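Local coordinates for AT5G66160 protein (Arabidopsis thaliana, PDB 7BVW) that probably serves as a sorting receptor carrying proteins to the protein storage vacuole, its zinc-binding RING-H2 domain acting as an E3 ligase, at residues A[31-36]-A[55-60]; A[47-52]-A[67-72]. One frame throughout, in Å; residues are numbered along the deposited sequence.

Interaction 1 and interaction 2 illustrate how a small fold can be organised by metal ions set between crossing pieces of chain. Along the sequence the four segments alternate: 31-36, 47-52, 55-60, 67-72, so the two contacts interleave, the cross-brace topology of RING fingers. Each holds its own zinc ion, and their centres lie about 11 Å apart. The antiparallel strands 43-46 and 52-54 and helix 55-65 lie along the chain between the outer segments. Apolar side chains join the contacts directly: Ile33 and Ile58 of interaction 1 pack on Pro70 of interaction 2, and Ile58 also reaches Leu47. Sites and packing together bind loops, hairpin and helix into one compact RING domain.

Interaction 1: A[31-36]-A[55-60]; sequences CAICLE and LNCIDS. With ZN (zinc ion), chain C.
With SG anti to the backbone N in Cys31 (chi1 176°) and anti to the carbonyl carbon in Cys57 (chi1 -72°), the torsions place both sulfurs on one zinc ion between the loop and helix 55-65. Cys34 supplies another ligand from the same loop. All three SG atoms, of Cys31, Cys34 and Cys57, bind the metal at 2.4 Å, and His54 ND1, just ahead of the helix, completes the site. Around the ion, CB of Cys34 lies 3.9 Å from SG of Cys57. This is the first zinc site of a RING-H2 finger: a CxxC loop supplies one pair of ligands, and the start of the helix with the histidine before it supplies the other. Within the loop, Glu36 N donates to Cys34 SG at 3.6 Å with an N-H...S angle of 160°, while Ile33 N makes a weak bond to Cys31 SG. Beside the metal, Ile33 is laid along the helix. Its CG2 branch rests on Cys57 CB at 3.7 Å, and its other branch ends with CD1 3.7 Å from Ile58 CA and 3.9 Å from Ile58 CD1. Phe53 and Pro70 also touch both isoleucines, continuing this apolar layer toward the second metal site.

Interaction 2: A[47-52]-A[67-72]; sequences LPCQHA and TSCPVC. With ZN (zinc ion), chain D.
Metal bonds dominate the meeting of Cys49 and His51 with Cys69 and Cys72, each segment giving two ligands to one zinc ion. The three sulfurs, SG of Cys49, Cys69 and Cys72, bind at 2.3 Å, and the imidazole of His51 binds at 2.0 Å, a first torsion that sets CG anti to the carbonyl carbon (chi1 -64°) helping to put ND1 on the metal. Hydrogen bonds to sulfur tighten the second loop: Cys69 SG accepts from Val71 N at 3.3 Å and from Cys72 N at 3.6 Å, the latter nearly straight at 173°, and the pair would be expected to ease the negative charge on the thiolate. This is the second zinc site of the RING finger, in which a Cys-x-His segment between two strands faces the CxxC loop that follows the helix; a type I beta turn from Leu47 to Gln50 carries Cys49, and His51 follows it. Val71 CG1 sits over one face of the His51 ring in a CH-pi contact, 4.1 Å from the centroid, whereas Cys72 SG lies at the ring edge, in its plane. Apolar packing makes up the remainder. Leu47 points its CD1 branch at Cys69 CB, 3.7 Å away, and more loosely at CD of Pro70. Leu47 also touches Leu62 of helix 55-65, while Trp61 NE1 hydrogen-bonds Ser68 O and so ties the start of the second loop to that helix.

Interaction 1: A[31-36]-A[55-60]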
ATOM      1  N   CYS A  31      -3.156   6.656   6.928  1.00 15.85           N
ATOM      2  CA  CYS A  31      -2.820   5.272   6.618  1.00 16.38           C
ATOM      3  C   CYS A  31      -3.634   4.343   7.512  1.00 19.96           C
ATOM      4  O   CYS A  31      -3.562   4.437   8.741  1.00 21.70           O
ATOM      5  CB  CYS A  31      -1.325   5.030   6.810  1.00 12.95           C
ATOM      6  SG  CYS A  31      -0.820   3.322   6.548  1.00 14.16           S
ATOM      7  N   ALA A  32      -4.402   3.440   6.895  1.00 20.47           N
ATOM      8  CA  ALA A  32      -5.265   2.543   7.658  1.00 18.59           C
ATOM      9  C   ALA A  32      -4.482   1.484   8.424  1.00 19.46           C
ATOM     10  O   ALA A  32      -5.025   0.887   9.360  1.00 17.28           O
ATOM     11  CB  ALA A  32      -6.271   1.865   6.727  1.00 16.33           C
ATOM     12  N   ILE A  33      -3.225   1.241   8.055  1.00 20.92           N
ATOM     13  CA  ILE A  33      -2.456   0.171   8.684  1.00 20.31           C
ATOM     14  C   ILE A  33      -1.885   0.619  10.024  1.00 19.41           C
ATOM     15  O   ILE A  33      -1.847  -0.157  10.986  1.00 21.16           O
ATOM     16  CB  ILE A  33      -1.356  -0.313   7.720  1.00 16.55           C
ATOM     17  CG1 ILE A  33      -1.987  -0.959   6.483  1.00 15.35           C
ATOM     18  CG2 ILE A  33      -0.421  -1.291   8.410  1.00 17.46           C
ATOM     19  CD1 ILE A  33      -0.983  -1.552   5.519  1.00 14.37           C
ATOM     20  N   CYS A  34      -1.438   1.873  10.120  1.00 18.85           N
ATOM     21  CA  CYS A  34      -0.854   2.390  11.350  1.00 16.73           C
ATOM     22  C   CYS A  34      -1.683   3.488  12.004  1.00 17.20           C
ATOM     23  O   CYS A  34      -1.359   3.891  13.127  1.00 17.67           O
ATOM     24  CB  CYS A  34       0.565   2.917  11.087  1.00 17.91           C
ATOM     25  SG  CYS A  34       0.637   4.404  10.069  1.00 19.09           S
ATOM     26  N   LEU A  35      -2.729   3.977  11.334  1.00 13.42           N
ATOM     27  CA  LEU A  35      -3.675   4.984  11.819  1.00 15.54           C
ATOM     28  C   LEU A  35      -3.063   6.373  11.951  1.00 18.69           C
ATOM     29  O   LEU A  35      -3.719   7.280  12.479  1.00 18.13           O
ATOM     30  CB  LEU A  35      -4.313   4.582  13.154  1.00 13.86           C
ATOM     31  CG  LEU A  35      -5.073   3.256  13.190  1.00 15.30           C
ATOM     32  CD1 LEU A  35      -5.919   3.171  14.461  1.00 13.31           C
ATOM     33  CD2 LEU A  35      -5.934   3.072  11.945  1.00 15.08           C
ATOM     34  N   GLU A  36      -1.837   6.577  11.479  1.00 20.24           N
ATOM     35  CA  GLU A  36      -1.204   7.886  11.525  1.00 22.03           C
ATOM     36  C   GLU A  36      -1.565   8.690  10.282  1.00 20.91           C
ATOM     37  O   GLU A  36      -1.619   8.151   9.174  1.00 20.76           O
ATOM     38  CB  GLU A  36       0.316   7.749  11.631  1.00 23.96           C
ATOM     39  CG  GLU A  36       0.793   6.876  12.778  1.00 26.31           C
ATOM     40  CD  GLU A  36       0.640   7.548  14.130  1.00 27.58           C
ATOM     41  OE1 GLU A  36       0.395   8.774  14.166  1.00 27.13           O
ATOM     42  OE2 GLU A  36       0.768   6.848  15.157  1.00 25.08           O
ATOM     43  N   LEU A  55       4.363   3.311   2.475  1.00 13.39           N
ATOM     44  CA  LEU A  55       5.104   2.281   1.751  1.00 13.56           C
ATOM     45  C   LEU A  55       5.589   1.185   2.695  1.00 15.59           C
ATOM     46  O   LEU A  55       5.420  -0.007   2.417  1.00 16.12           O
ATOM     47  CB  LEU A  55       6.276   2.913   0.999  1.00 14.81           C
ATOM     48  CG  LEU A  55       7.171   1.984   0.171  1.00 15.05           C
ATOM     49  CD1 LEU A  55       7.583   2.686  -1.109  1.00 14.94           C
ATOM     50  CD2 LEU A  55       8.410   1.541   0.952  1.00 15.33           C
ATOM     51  N   ASN A  56       6.180   1.573   3.828  1.00 15.52           N
ATOM     52  CA  ASN A  56       6.680   0.584   4.780  1.00 17.39           C
ATOM     53  C   ASN A  56       5.546  -0.228   5.393  1.00 16.50           C
ATOM     54  O   ASN A  56       5.721  -1.412   5.705  1.00 14.10           O
ATOM     55  CB  ASN A  56       7.490   1.274   5.876  1.00 21.51           C
ATOM     56  CG  ASN A  56       8.896   1.604   5.436  1.00 29.30           C
ATOM     57  OD1 ASN A  56       9.437   0.977   4.527  1.00 32.38           O
ATOM     58  ND2 ASN A  56       9.504   2.587   6.088  1.00 31.62           N
ATOM     59  N   CYS A  57       4.377   0.387   5.579  1.00 14.97           N
ATOM     60  CA  CYS A  57       3.269  -0.313   6.222  1.00 12.66           C
ATOM     61  C   CYS A  57       2.704  -1.405   5.320  1.00 15.81           C
ATOM     62  O   CYS A  57       2.526  -2.549   5.753  1.00 15.43           O
ATOM     63  CB  CYS A  57       2.178   0.682   6.615  1.00 12.33           C
ATOM     64  SG  CYS A  57       2.623   1.735   8.007  1.00 14.60           S
ATOM     65  N   ILE A  58       2.416  -1.072   4.060  1.00 13.08           N
ATOM     66  CA  ILE A  58       1.809  -2.050   3.163  1.00 13.36           C
ATOM     67  C   ILE A  58       2.823  -3.111   2.746  1.00 15.33           C
ATOM     68  O   ILE A  58       2.456  -4.276   2.536  1.00 15.45           O
ATOM     69  CB  ILE A  58       1.178  -1.345   1.944  1.00 12.51           C
ATOM     70  CG1 ILE A  58       0.352  -2.334   1.115  1.00 12.79           C
ATOM     71  CG2 ILE A  58       2.244  -0.669   1.085  1.00 12.95           C
ATOM     72  CD1 ILE A  58      -0.796  -2.956   1.892  1.00 12.73           C
ATOM     73  N   ASP A  59       4.102  -2.739   2.627  1.00 18.32           N
ATOM     74  CA  ASP A  59       5.134  -3.728   2.332  1.00 19.69           C
ATOM     75  C   ASP A  59       5.192  -4.790   3.422  1.00 19.30           C
ATOM     76  O   ASP A  59       5.279  -5.990   3.137  1.00 20.05           O
ATOM     77  CB  ASP A  59       6.493  -3.046   2.175  1.00 19.81           C
ATOM     78  CG  ASP A  59       6.632  -2.320   0.852  1.00 22.71           C
ATOM     79  OD1 ASP A  59       5.641  -2.262   0.093  1.00 20.86           O
ATOM     80  OD2 ASP A  59       7.739  -1.811   0.570  1.00 24.17           O
ATOM     81  N   SER A  60       5.129  -4.360   4.682  1.00 16.62           N
ATOM     82  CA  SER A  60       5.126  -5.302   5.794  1.00 18.41           C
ATOM     83  C   SER A  60       3.906  -6.209   5.738  1.00 17.03           C
ATOM     84  O   SER A  60       4.009  -7.422   5.955  1.00 20.10           O
ATOM     85  CB  SER A  60       5.168  -4.539   7.118  1.00 19.95           C
ATOM     86  OG  SER A  60       4.730  -5.356   8.189  1.00 24.52           O
TER
HETATM   87 ZN    ZN C 401       1.153   3.574   7.911  1.00 18.25          ZN

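Interaction 2: A[47-52]-A[67-72]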
ATOM      1  N   LEU A  47      -2.166   0.341  -4.249  1.00 16.46           N
ATOM      2  CA  LEU A  47      -2.646  -0.977  -4.630  1.00 16.25           C
ATOM      3  C   LEU A  47      -3.630  -0.862  -5.785  1.00 16.88           C
ATOM      4  O   LEU A  47      -4.262   0.180  -5.972  1.00 15.27           O
ATOM      5  CB  LEU A  47      -3.314  -1.664  -3.433  1.00 18.28           C
ATOM      6  CG  LEU A  47      -2.420  -1.988  -2.230  1.00 17.62           C
ATOM      7  CD1 LEU A  47      -3.155  -2.874  -1.229  1.00 13.84           C
ATOM      8  CD2 LEU A  47      -1.116  -2.644  -2.676  1.00 19.65           C
ATOM      9  N   PRO A  48      -3.789  -1.919  -6.587  1.00 19.17           N
ATOM     10  CA  PRO A  48      -4.677  -1.820  -7.760  1.00 19.98           C
ATOM     11  C   PRO A  48      -6.127  -1.541  -7.412  1.00 23.55           C
ATOM     12  O   PRO A  48      -6.869  -1.054  -8.274  1.00 24.81           O
ATOM     13  CB  PRO A  48      -4.516  -3.186  -8.440  1.00 17.80           C
ATOM     14  CG  PRO A  48      -4.018  -4.092  -7.368  1.00 19.38           C
ATOM     15  CD  PRO A  48      -3.142  -3.238  -6.501  1.00 19.20           C
ATOM     16  N   CYS A  49      -6.555  -1.826  -6.184  1.00 16.98           N
ATOM     17  CA  CYS A  49      -7.916  -1.539  -5.749  1.00 20.20           C
ATOM     18  C   CYS A  49      -8.136  -0.068  -5.427  1.00 19.02           C
ATOM     19  O   CYS A  49      -9.241   0.291  -4.999  1.00 18.70           O
ATOM     20  CB  CYS A  49      -8.260  -2.394  -4.530  1.00 19.23           C
ATOM     21  SG  CYS A  49      -7.034  -2.277  -3.214  1.00 21.30           S
ATOM     22  N   GLN A  50      -7.111   0.773  -5.613  1.00 20.87           N
ATOM     23  CA  GLN A  50      -7.140   2.231  -5.461  1.00 24.69           C
ATOM     24  C   GLN A  50      -7.023   2.689  -4.011  1.00 24.50           C
ATOM     25  O   GLN A  50      -7.401   3.821  -3.692  1.00 25.66           O
ATOM     26  CB  GLN A  50      -8.392   2.861  -6.089  1.00 28.54           C
ATOM     27  CG  GLN A  50      -8.568   2.563  -7.571  1.00 31.49           C
ATOM     28  CD  GLN A  50      -7.365   2.969  -8.392  1.00 31.04           C
ATOM     29  OE1 GLN A  50      -7.127   4.153  -8.626  1.00 30.33           O
ATOM     30  NE2 GLN A  50      -6.589   1.984  -8.829  1.00 31.46           N
ATOM     31  N   HIS A  51      -6.494   1.855  -3.121  1.00 22.29           N
ATOM     32  CA  HIS A  51      -6.196   2.255  -1.750  1.00 19.68           C
ATOM     33  C   HIS A  51      -4.695   2.437  -1.584  1.00 19.48           C
ATOM     34  O   HIS A  51      -3.905   1.612  -2.053  1.00 18.45           O
ATOM     35  CB  HIS A  51      -6.707   1.224  -0.741  1.00 19.75           C
ATOM     36  CG  HIS A  51      -8.196   1.076  -0.731  1.00 19.58           C
ATOM     37  ND1 HIS A  51      -8.830  -0.091  -1.095  1.00 19.65           N
ATOM     38  CD2 HIS A  51      -9.178   1.949  -0.404  1.00 20.16           C
ATOM     39  CE1 HIS A  51     -10.137   0.065  -0.989  1.00 22.53           C
ATOM     40  NE2 HIS A  51     -10.375   1.296  -0.571  1.00 22.59           N
ATOM     41  N   ALA A  52      -4.307   3.518  -0.912  1.00 18.67           N
ATOM     42  CA  ALA A  52      -2.907   3.848  -0.707  1.00 18.12           C
ATOM     43  C   ALA A  52      -2.541   3.739   0.767  1.00 15.77           C
ATOM     44  O   ALA A  52      -3.384   3.883   1.656  1.00 16.62           O
ATOM     45  CB  ALA A  52      -2.592   5.253  -1.226  1.00 16.05           C
ATOM     46  N   THR A  67      -2.137 -11.452   1.671  1.00 31.53           N
ATOM     47  CA  THR A  67      -2.020 -11.402   0.219  1.00 29.42           C
ATOM     48  C   THR A  67      -3.142 -10.575  -0.397  1.00 25.47           C
ATOM     49  O   THR A  67      -3.497 -10.763  -1.561  1.00 26.16           O
ATOM     50  CB  THR A  67      -2.014 -12.812  -0.369  1.00 36.22           C
ATOM     51  OG1 THR A  67      -1.928 -12.742  -1.799  1.00 40.08           O
ATOM     52  CG2 THR A  67      -3.287 -13.552   0.022  1.00 38.11           C
ATOM     53  N   SER A  68      -3.716  -9.661   0.379  1.00 23.60           N
ATOM     54  CA  SER A  68      -4.829  -8.856  -0.098  1.00 23.49           C
ATOM     55  C   SER A  68      -4.735  -7.470   0.522  1.00 25.25           C
ATOM     56  O   SER A  68      -3.960  -7.231   1.450  1.00 26.54           O
ATOM     57  CB  SER A  68      -6.171  -9.513   0.237  1.00 24.90           C
ATOM     58  OG  SER A  68      -6.417  -9.488   1.633  1.00 26.93           O
ATOM     59  N   CYS A  69      -5.544  -6.557  -0.002  1.00 15.76           N
ATOM     60  CA  CYS A  69      -5.608  -5.215   0.561  1.00 14.83           C
ATOM     61  C   CYS A  69      -6.208  -5.272   1.964  1.00 14.54           C
ATOM     62  O   CYS A  69      -7.281  -5.850   2.151  1.00 17.49           O
ATOM     63  CB  CYS A  69      -6.450  -4.309  -0.336  1.00 15.11           C
ATOM     64  SG  CYS A  69      -6.819  -2.699   0.394  1.00 15.84           S
ATOM     65  N   PRO A  70      -5.545  -4.687   2.974  1.00 15.71           N
ATOM     66  CA  PRO A  70      -6.092  -4.740   4.340  1.00 19.37           C
ATOM     67  C   PRO A  70      -7.337  -3.887   4.554  1.00 25.43           C
ATOM     68  O   PRO A  70      -7.900  -3.917   5.655  1.00 25.88           O
ATOM     69  CB  PRO A  70      -4.923  -4.229   5.196  1.00 20.78           C
ATOM     70  CG  PRO A  70      -4.113  -3.392   4.264  1.00 16.53           C
ATOM     71  CD  PRO A  70      -4.226  -4.042   2.920  1.00 16.82           C
ATOM     72  N   VAL A  71      -7.796  -3.140   3.549  1.00 26.01           N
ATOM     73  CA  VAL A  71      -8.987  -2.308   3.696  1.00 24.03           C
ATOM     74  C   VAL A  71     -10.183  -2.992   3.048  1.00 21.64           C
ATOM     75  O   VAL A  71     -11.214  -3.206   3.697  1.00 21.36           O
ATOM     76  CB  VAL A  71      -8.766  -0.908   3.098  1.00 24.49           C
ATOM     77  CG1 VAL A  71     -10.059  -0.106   3.147  1.00 24.44           C
ATOM     78  CG2 VAL A  71      -7.650  -0.188   3.840  1.00 21.08           C
ATOM     79  N   CYS A  72     -10.059  -3.340   1.767  1.00 20.07           N
ATOM     80  CA  CYS A  72     -11.166  -3.911   1.011  1.00 18.73           C
ATOM     81  C   CYS A  72     -10.983  -5.391   0.699  1.00 19.17           C
ATOM     82  O   CYS A  72     -11.863  -5.987   0.067  1.00 19.13           O
ATOM     83  CB  CYS A  72     -11.374  -3.132  -0.293  1.00 21.04           C
ATOM     84  SG  CYS A  72     -10.115  -3.419  -1.554  1.00 20.19           S
TER
HETATM   85 ZN    ZN D 402      -8.264  -2.023  -1.308  1.00 20.98          ZN